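Long-range contacts in carbonic anhydrase (Unidentified, PDB 3R1W), which probably catalyses the reversible hydration of carbon dioxide to bicarbonate, as a trimeric left-handed beta-helical carbonic anhydrase of the gamma class: residues G36-G41 against H57-G62; M115-M120 against V129-G134; A135-G140 against T152-V157; T10-Y15 against V26-S31; G41-V46 against G62-V67. All blocks are in the same frame, centred on the assembly; numbering follows the deposited sequence.

Interaction 1: G36-G41 against H57-G62; sequences GDVELG and HHIRIG
Val-38, Glu-39 and Leu-40 pair in parallel register with Ile-59, Arg-60 and Ile-61, on strand axes 4.8 Å apart and 3° from parallel, as expected for successive coils of a left-handed beta-helix. Backbone bonds run from Ile-59 N to Asp-37 O (3.0 Å), Glu-39 N to Ile-59 O, Ile-61 N to Glu-39 O (2.8 Å) and Gly-41 N to Ile-61 O. On the face bearing Glu-39 and Arg-60 the contact is ionic. The guanidinium meets Asp-37 edge-on, NH1 (3.1 Å) and NH2 (3.0 Å) both donating to OD1 from one face of the carboxylate. The Glu-39 carboxylate stacks over the guanidinium, planes 6° apart, with OE2 3.4 Å from NE; no N-H points at it, so charge alone acts. His-58 CB covers the opposite face. Without the Arg-60 guanidinium, as with an alanine here, Asp-37 and Glu-39 would probably be two nearby negative charges lacking their shared mate. On the other face the contact is apolar: Leu-40 CD2 presses on Ile-61 CD1 at a tight 3.4 Å, and Val-38 and Ile-59 both touch Ile-52. The contact thus turns paired charges outward and close-packed branched carbons into the coil.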
# COMPACT_ATOMS: atom_id res chain seq x y z
N GLY B 36 -18.44 -7.78 4.49
CA GLY B 36 -18.96 -9.13 4.60
C GLY B 36 -18.68 -9.89 5.88
O GLY B 36 -18.99 -9.43 6.98
N ASP B 37 -18.08 -11.07 5.71
CA ASP B 37 -18.00 -12.08 6.76
C ASP B 37 -16.77 -11.83 7.63
O ASP B 37 -15.80 -12.59 7.59
CB ASP B 37 -17.92 -13.47 6.12
CG ASP B 37 -18.18 -14.60 7.11
OD1 ASP B 37 -18.37 -14.32 8.32
OD2 ASP B 37 -18.19 -15.77 6.67
N VAL B 38 -16.81 -10.73 8.38
CA VAL B 38 -15.69 -10.29 9.20
C VAL B 38 -16.18 -10.08 10.62
O VAL B 38 -17.21 -9.45 10.84
CB VAL B 38 -15.12 -8.94 8.71
CG1 VAL B 38 -14.01 -8.44 9.66
CG2 VAL B 38 -14.61 -9.04 7.27
N GLU B 39 -15.42 -10.58 11.60
CA GLU B 39 -15.74 -10.33 12.99
C GLU B 39 -14.53 -9.69 13.67
O GLU B 39 -13.40 -10.13 13.47
CB GLU B 39 -16.10 -11.63 13.72
CG GLU B 39 -17.28 -12.35 13.11
CD GLU B 39 -17.75 -13.54 13.94
OE1 GLU B 39 -17.22 -13.74 15.06
OE2 GLU B 39 -18.65 -14.27 13.47
N LEU B 40 -14.78 -8.64 14.44
CA LEU B 40 -13.72 -7.96 15.19
C LEU B 40 -14.06 -7.98 16.67
O LEU B 40 -15.16 -7.61 17.06
CB LEU B 40 -13.58 -6.50 14.73
CG LEU B 40 -13.38 -6.25 13.23
CD1 LEU B 40 -13.31 -4.75 12.95
CD2 LEU B 40 -12.12 -6.93 12.76
N GLY B 41 -13.09 -8.38 17.49
CA GLY B 41 -13.27 -8.41 18.93
C GLY B 41 -13.28 -7.04 19.58
O GLY B 41 -13.00 -6.02 18.95
N HIS B 57 -14.64 -15.89 1.90
CA HIS B 57 -14.31 -16.75 3.04
C HIS B 57 -14.41 -15.92 4.31
O HIS B 57 -14.61 -14.71 4.23
CB HIS B 57 -12.90 -17.33 2.88
CG HIS B 57 -12.79 -18.76 3.32
ND1 HIS B 57 -13.38 -19.24 4.47
CD2 HIS B 57 -12.18 -19.82 2.74
CE1 HIS B 57 -13.12 -20.53 4.58
NE2 HIS B 57 -12.39 -20.90 3.55
N HIS B 58 -14.27 -16.56 5.47
CA HIS B 58 -14.43 -15.84 6.72
C HIS B 58 -13.12 -15.22 7.25
O HIS B 58 -12.03 -15.73 7.02
CB HIS B 58 -15.13 -16.69 7.80
CG HIS B 58 -14.39 -17.93 8.20
ND1 HIS B 58 -14.66 -19.17 7.65
CD2 HIS B 58 -13.42 -18.13 9.12
CE1 HIS B 58 -13.87 -20.08 8.20
NE2 HIS B 58 -13.11 -19.48 9.10
N ILE B 59 -13.27 -14.09 7.94
CA ILE B 59 -12.16 -13.41 8.61
C ILE B 59 -12.58 -13.19 10.07
O ILE B 59 -13.63 -12.62 10.34
CB ILE B 59 -11.88 -12.04 7.95
CG1 ILE B 59 -11.55 -12.23 6.47
CG2 ILE B 59 -10.72 -11.34 8.67
CD1 ILE B 59 -11.33 -10.92 5.71
N ARG B 60 -11.73 -13.63 11.01
CA ARG B 60 -12.03 -13.52 12.43
C ARG B 60 -10.86 -12.85 13.12
O ARG B 60 -9.72 -13.28 12.95
CB ARG B 60 -12.27 -14.91 13.02
CG ARG B 60 -13.44 -15.66 12.38
CD ARG B 60 -14.76 -15.01 12.76
NE ARG B 60 -15.90 -15.70 12.16
CZ ARG B 60 -16.50 -15.34 11.03
NH1 ARG B 60 -16.07 -14.27 10.35
NH2 ARG B 60 -17.53 -16.05 10.58
N ILE B 61 -11.13 -11.79 13.86
CA ILE B 61 -10.07 -11.07 14.56
C ILE B 61 -10.43 -10.94 16.04
O ILE B 61 -11.57 -10.61 16.38
CB ILE B 61 -9.83 -9.68 13.94
CG1 ILE B 61 -9.49 -9.83 12.44
CG2 ILE B 61 -8.73 -8.92 14.69
CD1 ILE B 61 -9.25 -8.52 11.70
N GLY B 62 -9.47 -11.21 16.91
CA GLY B 62 -9.74 -11.19 18.34
C GLY B 62 -9.80 -9.79 18.94
O GLY B 62 -10.10 -8.83 18.25

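Interaction 2: M115-M120 against V129-G134; sequences MKSMIM and VIVAAG
Ile-119 and Val-131 reach toward each other tip to tip across the inside of one helical coil, CD1 of the isoleucine 4.1 Å from CG1 of the valine. The bend of Ile-119 at chi2 (-62°) swings CD1 round toward the valine; Val-131 CG1 stands anti to the backbone N (chi1 178°), which directs that methyl at the isoleucine. The same CG1 also lies 4.0 Å from Ser-117 CB, so one methyl packs against both Ser-117 and Ile-119. Ser-117 holds OG between its backbone N and carbonyl carbon (chi1 66°), where it bonds to Gly-114 O, while its CB lies 3.8 Å from Ala-132 O. At the corner, Met-115 lays CG 4.0 Å from Ala-133 CB before its extended chain runs on toward Met-118 of the second subunit. The direct hydrogen bond between the segments is Gly-134 N to Met-115 O, 3.0 Å long, and Gly-134 CA adds a CA-H...O contact to Lys-116 O at 3.6 Å. Lys-116 carries its ammonium away from this contact, to Gln-99 OE1 and to the backbone O of Gln-99 of the second subunit. Chemically, then, the inside of the coil is joined by methyl packing with the serine hydroxyl satisfied locally, while the corner combines a backbone bond with residues that also build the trimer interface.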
# COMPACT_ATOMS: atom_id res chain seq x y z
N MET B 115 5.40 -3.33 9.74
CA MET B 115 4.84 -2.63 8.60
C MET B 115 5.39 -3.20 7.29
O MET B 115 6.57 -3.56 7.20
CB MET B 115 5.08 -1.12 8.69
CG MET B 115 6.51 -0.74 8.98
SD MET B 115 6.71 1.03 9.36
CE MET B 115 8.48 0.99 9.66
N LYS B 116 4.52 -3.30 6.29
CA LYS B 116 4.93 -3.70 4.96
C LYS B 116 5.28 -5.18 4.87
O LYS B 116 5.81 -5.63 3.85
CB LYS B 116 6.12 -2.85 4.52
CG LYS B 116 6.35 -2.79 3.04
CD LYS B 116 5.39 -1.82 2.43
CE LYS B 116 6.12 -0.72 1.68
NZ LYS B 116 5.13 0.08 0.91
N SER B 117 5.01 -5.94 5.92
CA SER B 117 5.25 -7.38 5.85
C SER B 117 4.08 -8.06 5.15
O SER B 117 3.00 -7.47 4.98
CB SER B 117 5.51 -7.98 7.23
OG SER B 117 4.37 -7.91 8.06
N MET B 118 4.30 -9.30 4.73
CA MET B 118 3.30 -10.05 3.99
C MET B 118 3.25 -11.47 4.53
O MET B 118 4.28 -12.13 4.64
CB MET B 118 3.65 -10.05 2.49
CG MET B 118 2.72 -10.89 1.64
SD MET B 118 2.82 -10.50 -0.12
CE MET B 118 2.02 -8.93 -0.18
N ILE B 119 2.05 -11.92 4.91
CA ILE B 119 1.87 -13.28 5.43
C ILE B 119 0.89 -13.99 4.51
O ILE B 119 -0.24 -13.53 4.34
CB ILE B 119 1.26 -13.27 6.84
CG1 ILE B 119 1.89 -12.18 7.71
CG2 ILE B 119 1.40 -14.65 7.49
CD1 ILE B 119 3.36 -12.33 7.93
N MET B 120 1.30 -15.13 3.97
CA MET B 120 0.58 -15.75 2.85
C MET B 120 -0.25 -16.99 3.22
O MET B 120 -0.25 -17.44 4.37
CB MET B 120 1.57 -16.06 1.73
CG MET B 120 2.37 -14.81 1.32
SD MET B 120 3.62 -15.10 0.06
CE MET B 120 2.60 -15.51 -1.35
N VAL B 129 5.22 -13.84 18.71
CA VAL B 129 6.18 -13.84 17.63
C VAL B 129 6.30 -12.41 17.11
O VAL B 129 5.33 -11.66 17.12
CB VAL B 129 5.70 -14.74 16.47
CG1 VAL B 129 6.46 -14.44 15.19
CG2 VAL B 129 5.78 -16.23 16.87
N ILE B 130 7.50 -12.03 16.69
CA ILE B 130 7.71 -10.76 16.00
C ILE B 130 8.04 -11.04 14.54
O ILE B 130 8.97 -11.79 14.25
CB ILE B 130 8.86 -9.94 16.63
CG1 ILE B 130 8.46 -9.43 18.02
CG2 ILE B 130 9.23 -8.77 15.71
CD1 ILE B 130 9.61 -8.80 18.79
N VAL B 131 7.26 -10.45 13.64
CA VAL B 131 7.56 -10.49 12.21
C VAL B 131 8.11 -9.12 11.83
O VAL B 131 7.41 -8.11 11.94
CB VAL B 131 6.32 -10.83 11.35
CG1 VAL B 131 6.67 -10.82 9.85
CG2 VAL B 131 5.74 -12.18 11.76
N ALA B 132 9.38 -9.09 11.44
CA ALA B 132 10.07 -7.83 11.18
C ALA B 132 9.43 -7.11 10.01
O ALA B 132 8.86 -7.75 9.11
CB ALA B 132 11.54 -8.08 10.89
N ALA B 133 9.53 -5.79 10.02
CA ALA B 133 9.02 -4.98 8.93
C ALA B 133 9.54 -5.48 7.59
O ALA B 133 10.72 -5.80 7.45
CB ALA B 133 9.41 -3.51 9.13
N GLY B 134 8.66 -5.56 6.59
CA GLY B 134 9.07 -5.94 5.25
C GLY B 134 9.26 -7.42 5.00
O GLY B 134 9.64 -7.82 3.89

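Interaction 3: A135-G140 against T152-V157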
# COMPACT_ATOMS: atom_id res chain seq x y z
N ALA B 135 8.97 -8.25 6.00
CA ALA B 135 9.16 -9.69 5.85
C ALA B 135 8.10 -10.32 4.96
O ALA B 135 6.98 -9.81 4.87
CB ALA B 135 9.17 -10.37 7.21
N THR B 136 8.45 -11.43 4.32
CA THR B 136 7.43 -12.23 3.64
C THR B 136 7.43 -13.64 4.22
O THR B 136 8.40 -14.39 4.07
CB THR B 136 7.66 -12.33 2.13
OG1 THR B 136 7.62 -11.02 1.55
CG2 THR B 136 6.59 -13.19 1.50
N VAL B 137 6.32 -13.99 4.87
CA VAL B 137 6.15 -15.32 5.43
C VAL B 137 5.47 -16.19 4.38
O VAL B 137 4.32 -15.97 4.03
CB VAL B 137 5.30 -15.27 6.71
CG1 VAL B 137 5.10 -16.67 7.31
CG2 VAL B 137 5.95 -14.34 7.74
N SER B 138 6.21 -17.19 3.90
CA SER B 138 5.78 -17.99 2.75
C SER B 138 4.52 -18.81 3.03
O SER B 138 4.19 -19.09 4.18
CB SER B 138 6.92 -18.92 2.33
OG SER B 138 8.07 -18.18 1.94
N PRO B 139 3.81 -19.22 1.97
CA PRO B 139 2.61 -20.03 2.18
C PRO B 139 2.94 -21.29 2.98
O PRO B 139 3.91 -21.99 2.67
CB PRO B 139 2.19 -20.41 0.75
CG PRO B 139 2.77 -19.32 -0.10
CD PRO B 139 4.08 -18.99 0.54
N GLY B 140 2.15 -21.55 4.03
CA GLY B 140 2.30 -22.76 4.82
C GLY B 140 3.38 -22.70 5.89
O GLY B 140 3.54 -23.64 6.67
N THR B 152 12.95 -12.24 3.34
CA THR B 152 12.10 -12.73 2.27
C THR B 152 12.84 -13.85 1.56
O THR B 152 13.72 -13.59 0.74
CB THR B 152 11.75 -11.61 1.25
OG1 THR B 152 12.95 -11.11 0.65
CG2 THR B 152 11.01 -10.46 1.94
N PRO B 153 12.49 -15.11 1.88
CA PRO B 153 11.42 -15.49 2.80
C PRO B 153 11.83 -15.36 4.27
O PRO B 153 13.02 -15.42 4.59
CB PRO B 153 11.17 -16.96 2.45
CG PRO B 153 12.50 -17.44 2.01
CD PRO B 153 13.13 -16.29 1.27
N ALA B 154 10.85 -15.20 5.14
CA ALA B 154 11.12 -14.96 6.55
C ALA B 154 11.79 -16.17 7.19
O ALA B 154 11.37 -17.31 6.98
CB ALA B 154 9.84 -14.60 7.28
N LYS B 155 12.85 -15.90 7.95
CA LYS B 155 13.59 -16.95 8.65
C LYS B 155 13.80 -16.57 10.11
O LYS B 155 13.82 -15.38 10.47
CB LYS B 155 14.94 -17.18 7.97
CG LYS B 155 14.86 -17.92 6.64
N LYS B 156 13.96 -17.58 10.97
CA LYS B 156 14.18 -17.34 12.39
C LYS B 156 15.49 -16.59 12.60
O LYS B 156 16.52 -16.97 12.03
CB LYS B 156 14.18 -18.65 13.17
CG LYS B 156 14.29 -18.48 14.68
CD LYS B 156 14.50 -19.82 15.38
CE LYS B 156 13.28 -20.70 15.29
NZ LYS B 156 13.51 -22.03 15.93
N VAL B 157 15.45 -15.53 13.40
CA VAL B 157 16.64 -14.72 13.68
C VAL B 157 17.17 -14.99 15.08
O VAL B 157 18.36 -15.27 15.26
CB VAL B 157 16.32 -13.22 13.60
CG1 VAL B 157 17.56 -12.40 13.95
CG2 VAL B 157 15.80 -12.86 12.22
O HOH W 1 8.83 -17.75 5.32
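Thr-136 and Ala-154 meet at a flat backbone group, the Thr-136 carbonyl: Ala-154 N donates to Thr-136 O at 2.8 Å, from a position 35° out of the carbonyl plane. Pro-153 CA makes a CA-H...O contact to the same oxygen at 3.5 Å, so two consecutive residues gather round one acceptor. The peptide bond before Pro-153 is cis, and the ring that follows it sets CB 3.4 Å from Ser-138 OG. No aromatic or charged plane takes part; the rest is small side chains. Thr-136 and Thr-152 cross at a slant, CG2 of Thr-152 lying 3.5 Å from OG1 of Thr-136. That methyl points back over the strand because Thr-152 turns it anti to its own carbonyl carbon, with OG1 at chi1 61°. Ala-154 directs its CB toward 135-140, where it touches Val-137 CG2 at 3.9 Å and lies near Ala-135 CB. A water links the segments further along: it accepts from Ser-138 N at 3.0 Å and donates to Ala-154 O at 3.1 Å, extending the polar link past the direct bond. On its far side, strand 136-137 is bonded through its backbone to Met-118 and Met-120 of the preceding coil. Within the chain it is the outermost strand of its sheet; Thr-152 to Ala-154 lie beside it, and the chain then turns into strand 155-159, antiparallel to 147-150. The arrangement belongs to the C-terminal end of a left-handed beta-helix, where the last coil gives way to an antiparallel return leading to the helix 162-184.

Interaction 4: T10-Y15 against V26-S31; sequences TSVRTY and VFVDRS
Ser-11 and Val-12 meet Val-28 inside the first coil of the left-handed beta-helix, where strands 12-13 and 27-28 are the outermost members of two different walls. Val-12 and Val-28 bring methyls together at an angle, CG2 of the first 4.2 Å from CG1 of the second. The Val-28 methyl gets there by standing anti to the backbone N (chi1 180°), and the same CG1 is also 4.2 Å from Ser-11 CB. Ser-11 directs its CB toward 26-31, where it packs on two consecutive carbonyls, 3.7 Å from Asp-29 O and 3.7 Å from Arg-30 O. The polar connection is made by two waters. One accepts from Ser-11 OG and donates to Val-28 O, both at 2.7 Å, a short and definite bridge that satisfies the buried hydroxyl. The second accepts from Thr-10 N and donates to Arg-30 O, each bond 2.9 Å. Bonds within each segment shape it: an Asx turn in 26-31, a side-chain bond in 10-15. Asp-29 OD1 takes the N-H of Ser-31 in the turn and also the Ser-31 hydroxyl, the two donors coming from opposite faces of the carboxylate. Arg-13 NE donates to Thr-10 O with the partner lying in the guanidinium plane. Beyond this contact, Arg-13 forms a salt bridge with Asp-29 of the third subunit, and Asp-29 with Arg-13 of the second. Here two walls of the N-terminal coil of a left-handed beta-helix meet through small side chains and waters, with Arg-13 and Asp-29 pairing across the trimer.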
# COMPACT_ATOMS: atom_id res chain seq x y z
N THR B 10 -19.76 4.35 4.44
CA THR B 10 -19.81 3.01 3.87
C THR B 10 -18.54 2.24 4.19
O THR B 10 -18.00 1.51 3.35
CB THR B 10 -19.99 3.05 2.35
OG1 THR B 10 -18.94 3.84 1.77
CG2 THR B 10 -21.34 3.66 1.98
N SER B 11 -18.05 2.41 5.41
CA SER B 11 -16.83 1.75 5.86
C SER B 11 -17.09 0.32 6.30
O SER B 11 -16.18 -0.51 6.29
CB SER B 11 -16.23 2.53 7.03
OG SER B 11 -17.18 2.59 8.10
N VAL B 12 -18.31 0.05 6.75
CA VAL B 12 -18.68 -1.29 7.19
C VAL B 12 -19.87 -1.79 6.37
O VAL B 12 -21.00 -1.32 6.53
CB VAL B 12 -18.99 -1.34 8.70
CG1 VAL B 12 -19.34 -2.76 9.13
CG2 VAL B 12 -17.80 -0.83 9.51
N ARG B 13 -19.61 -2.77 5.51
CA ARG B 13 -20.53 -3.11 4.43
C ARG B 13 -21.06 -4.53 4.52
O ARG B 13 -20.30 -5.49 4.68
CB ARG B 13 -19.82 -2.95 3.09
CG ARG B 13 -19.28 -1.56 2.81
CD ARG B 13 -18.72 -1.54 1.39
NE ARG B 13 -17.87 -0.39 1.07
CZ ARG B 13 -17.20 -0.29 -0.07
NH1 ARG B 13 -17.30 -1.27 -0.96
NH2 ARG B 13 -16.44 0.76 -0.34
N THR B 14 -22.38 -4.65 4.39
CA THR B 14 -23.05 -5.93 4.27
C THR B 14 -22.77 -6.49 2.88
O THR B 14 -22.71 -5.73 1.91
CB THR B 14 -24.55 -5.74 4.47
OG1 THR B 14 -24.79 -5.30 5.81
CG2 THR B 14 -25.30 -7.04 4.23
N TYR B 15 -22.61 -7.80 2.80
CA TYR B 15 -22.30 -8.48 1.54
C TYR B 15 -23.02 -9.82 1.51
O TYR B 15 -22.83 -10.66 2.40
CB TYR B 15 -20.79 -8.71 1.43
CG TYR B 15 -20.37 -9.46 0.19
CD1 TYR B 15 -20.30 -8.82 -1.04
CD2 TYR B 15 -20.05 -10.82 0.24
CE1 TYR B 15 -19.93 -9.50 -2.19
CE2 TYR B 15 -19.67 -11.51 -0.90
CZ TYR B 15 -19.61 -10.84 -2.11
OH TYR B 15 -19.23 -11.52 -3.25
N VAL B 26 -15.11 -0.76 19.31
CA VAL B 26 -14.28 -0.96 18.14
C VAL B 26 -14.21 0.36 17.36
O VAL B 26 -15.20 1.08 17.27
CB VAL B 26 -14.84 -2.08 17.24
CG1 VAL B 26 -14.16 -2.08 15.88
CG2 VAL B 26 -14.68 -3.43 17.93
N PHE B 27 -13.03 0.69 16.84
CA PHE B 27 -12.90 1.87 15.99
C PHE B 27 -12.64 1.44 14.56
O PHE B 27 -11.71 0.68 14.31
CB PHE B 27 -11.73 2.74 16.44
CG PHE B 27 -11.36 3.84 15.46
CD1 PHE B 27 -12.19 4.93 15.28
CD2 PHE B 27 -10.19 3.77 14.71
CE1 PHE B 27 -11.85 5.95 14.38
CE2 PHE B 27 -9.84 4.79 13.83
CZ PHE B 27 -10.67 5.87 13.66
N VAL B 28 -13.46 1.93 13.64
CA VAL B 28 -13.19 1.75 12.21
C VAL B 28 -13.15 3.14 11.59
O VAL B 28 -14.16 3.85 11.60
CB VAL B 28 -14.28 0.92 11.53
CG1 VAL B 28 -13.98 0.76 10.04
CG2 VAL B 28 -14.40 -0.45 12.19
N ASP B 29 -11.99 3.55 11.07
CA ASP B 29 -11.93 4.86 10.44
C ASP B 29 -12.93 4.91 9.29
O ASP B 29 -13.14 3.91 8.60
CB ASP B 29 -10.53 5.16 9.90
CG ASP B 29 -10.36 6.62 9.58
OD1 ASP B 29 -10.52 6.99 8.41
OD2 ASP B 29 -10.09 7.40 10.51
N ARG B 30 -13.55 6.07 9.07
CA ARG B 30 -14.55 6.21 8.02
C ARG B 30 -13.95 5.90 6.65
O ARG B 30 -14.69 5.61 5.72
CB ARG B 30 -15.16 7.62 8.00
CG ARG B 30 -14.15 8.72 7.73
CD ARG B 30 -14.85 10.06 7.55
NE ARG B 30 -15.40 10.59 8.80
CZ ARG B 30 -14.78 11.49 9.58
NH1 ARG B 30 -13.58 11.96 9.23
NH2 ARG B 30 -15.35 11.92 10.70
N SER B 31 -12.63 5.96 6.53
CA SER B 31 -11.95 5.78 5.24
C SER B 31 -11.52 4.34 4.98
O SER B 31 -11.05 4.02 3.89
CB SER B 31 -10.75 6.72 5.12
OG SER B 31 -9.68 6.26 5.92
O HOH W 2 -17.32 5.91 4.56
O HOH W 3 -16.56 3.80 10.41

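Interaction 5: G41-V46 against G62-V67; sequences GDDCSV and GARTSV
Ser-45 with Ser-66 and Val-46 with Val-67 form parallel bridges, tied by Ser-45 N to Thr-65 O (3.0 Å) and Val-67 N to Ser-45 O (2.8 Å), while a type II turn from Gly-41 to Cys-44 leads into the first strand and Arg-64 N donates to Asp-42 O at 2.9 Å. On the face of the two serines, Ser-45 OG lies 3.3 Å from Ser-66 CB; its chi1 of 57° sets it there, and it accepts from Trp-47 NE1. On the other face Val-46 CG2 packs beside Val-67 CB at 4.3 Å. Between strand and turn, Cys-44 lays its CB against Thr-65 O; the Thr-65 hydroxyl is bonded to Gly-91 O and Val-94 N. At the turn Asp-43 CB rests on Arg-64 CG, 3.8 Å away, but the charged ends part. A water joins them, donating to Asp-43 OD2 (2.7 Å) and accepting from Arg-64 NH1 (3.1 Å). Each charge has a direct mate elsewhere: Asp-43 OD1 with Lys-179 of the helix 162-184 and with Arg-25, Arg-64 NE with Asp-93. The contact therefore has a charged turn at one end and, along the strands, serines on the face under helix 162-184 and valines on the face inside the coil; Asp-43 and Arg-64 are linked through the water, while their direct charge partners lie outside the two segments.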
# COMPACT_ATOMS: atom_id res chain seq x y z
N GLY B 41 -13.09 -8.38 17.49
CA GLY B 41 -13.27 -8.41 18.93
C GLY B 41 -13.28 -7.04 19.58
O GLY B 41 -13.00 -6.02 18.95
N ASP B 42 -13.60 -7.02 20.88
CA ASP B 42 -13.63 -5.78 21.63
C ASP B 42 -12.32 -5.01 21.50
O ASP B 42 -11.23 -5.59 21.51
CB ASP B 42 -13.90 -6.05 23.12
CG ASP B 42 -15.27 -6.66 23.37
OD1 ASP B 42 -16.11 -6.69 22.45
OD2 ASP B 42 -15.50 -7.11 24.52
N ASP B 43 -12.43 -3.69 21.38
CA ASP B 43 -11.26 -2.81 21.41
C ASP B 43 -10.34 -2.91 20.19
O ASP B 43 -9.21 -2.41 20.23
CB ASP B 43 -10.45 -3.00 22.71
CG ASP B 43 -11.14 -2.43 23.93
OD1 ASP B 43 -11.73 -1.33 23.83
OD2 ASP B 43 -11.10 -3.07 25.01
N CYS B 44 -10.81 -3.56 19.12
CA CYS B 44 -10.03 -3.59 17.89
C CYS B 44 -10.07 -2.22 17.25
O CYS B 44 -10.92 -1.39 17.57
CB CYS B 44 -10.59 -4.61 16.91
SG CYS B 44 -10.09 -6.30 17.24
N SER B 45 -9.12 -1.98 16.35
CA SER B 45 -9.05 -0.69 15.68
C SER B 45 -8.60 -0.91 14.25
O SER B 45 -7.67 -1.65 13.99
CB SER B 45 -8.08 0.24 16.40
OG SER B 45 -6.78 -0.31 16.51
N VAL B 46 -9.30 -0.25 13.33
CA VAL B 46 -8.97 -0.36 11.92
C VAL B 46 -8.75 1.05 11.42
O VAL B 46 -9.64 1.90 11.51
CB VAL B 46 -10.09 -1.05 11.13
CG1 VAL B 46 -9.67 -1.18 9.66
CG2 VAL B 46 -10.38 -2.43 11.72
N GLY B 62 -9.47 -11.21 16.91
CA GLY B 62 -9.74 -11.19 18.34
C GLY B 62 -9.80 -9.79 18.94
O GLY B 62 -10.10 -8.83 18.25
N ALA B 63 -9.50 -9.70 20.24
CA ALA B 63 -9.62 -8.44 20.98
C ALA B 63 -8.32 -7.63 21.02
O ALA B 63 -7.23 -8.20 21.03
CB ALA B 63 -10.10 -8.73 22.41
N ARG B 64 -8.47 -6.31 21.07
CA ARG B 64 -7.34 -5.38 21.22
C ARG B 64 -6.32 -5.51 20.09
O ARG B 64 -5.12 -5.37 20.30
CB ARG B 64 -6.67 -5.55 22.60
CG ARG B 64 -7.59 -5.25 23.78
CD ARG B 64 -6.87 -5.54 25.09
NE ARG B 64 -6.38 -6.91 25.12
CZ ARG B 64 -6.94 -7.89 25.82
NH1 ARG B 64 -8.01 -7.65 26.58
NH2 ARG B 64 -6.42 -9.11 25.77
N THR B 65 -6.81 -5.78 18.89
CA THR B 65 -5.93 -5.93 17.74
C THR B 65 -6.08 -4.74 16.81
O THR B 65 -7.19 -4.23 16.63
CB THR B 65 -6.22 -7.27 17.03
OG1 THR B 65 -5.64 -8.33 17.79
CG2 THR B 65 -5.65 -7.28 15.61
N SER B 66 -4.97 -4.26 16.28
CA SER B 66 -5.01 -3.13 15.36
C SER B 66 -4.70 -3.59 13.95
O SER B 66 -3.88 -4.49 13.75
CB SER B 66 -4.05 -2.01 15.79
OG SER B 66 -2.70 -2.41 15.75
N VAL B 67 -5.39 -2.99 12.99
CA VAL B 67 -5.14 -3.21 11.58
C VAL B 67 -4.77 -1.84 11.03
O VAL B 67 -5.64 -1.01 10.80
CB VAL B 67 -6.40 -3.73 10.86
CG1 VAL B 67 -6.13 -3.93 9.37
CG2 VAL B 67 -6.87 -5.03 11.51
O HOH W 4 -10.10 -5.43 26.00

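Interactions 1 and 5 follow the same two neighbouring coils along consecutive walls, sharing Gly-41 and Gly-62. Both are true parallel strand pairings, partly buried, with charged residues outside and apolar faces inside; Leu-40 and Ile-61 pack on Val-46 and Cys-44, joining those faces in one interior. Interaction 4 lies at the N-terminal end, buried, and its strand 27-28 is bonded to strand 45-46 of interaction 5. Interactions 2, 3 and 4 instead join different walls and have few direct bonds or none. Interactions 2 and 3 touch, Met-118 pairing with Ala-135 and Val-137. Interaction 3 has exposed residues, Thr-152 and Pro-153, whereas interactions 2 and 4 reach other subunits, about 17 Å apart at their nearest atoms.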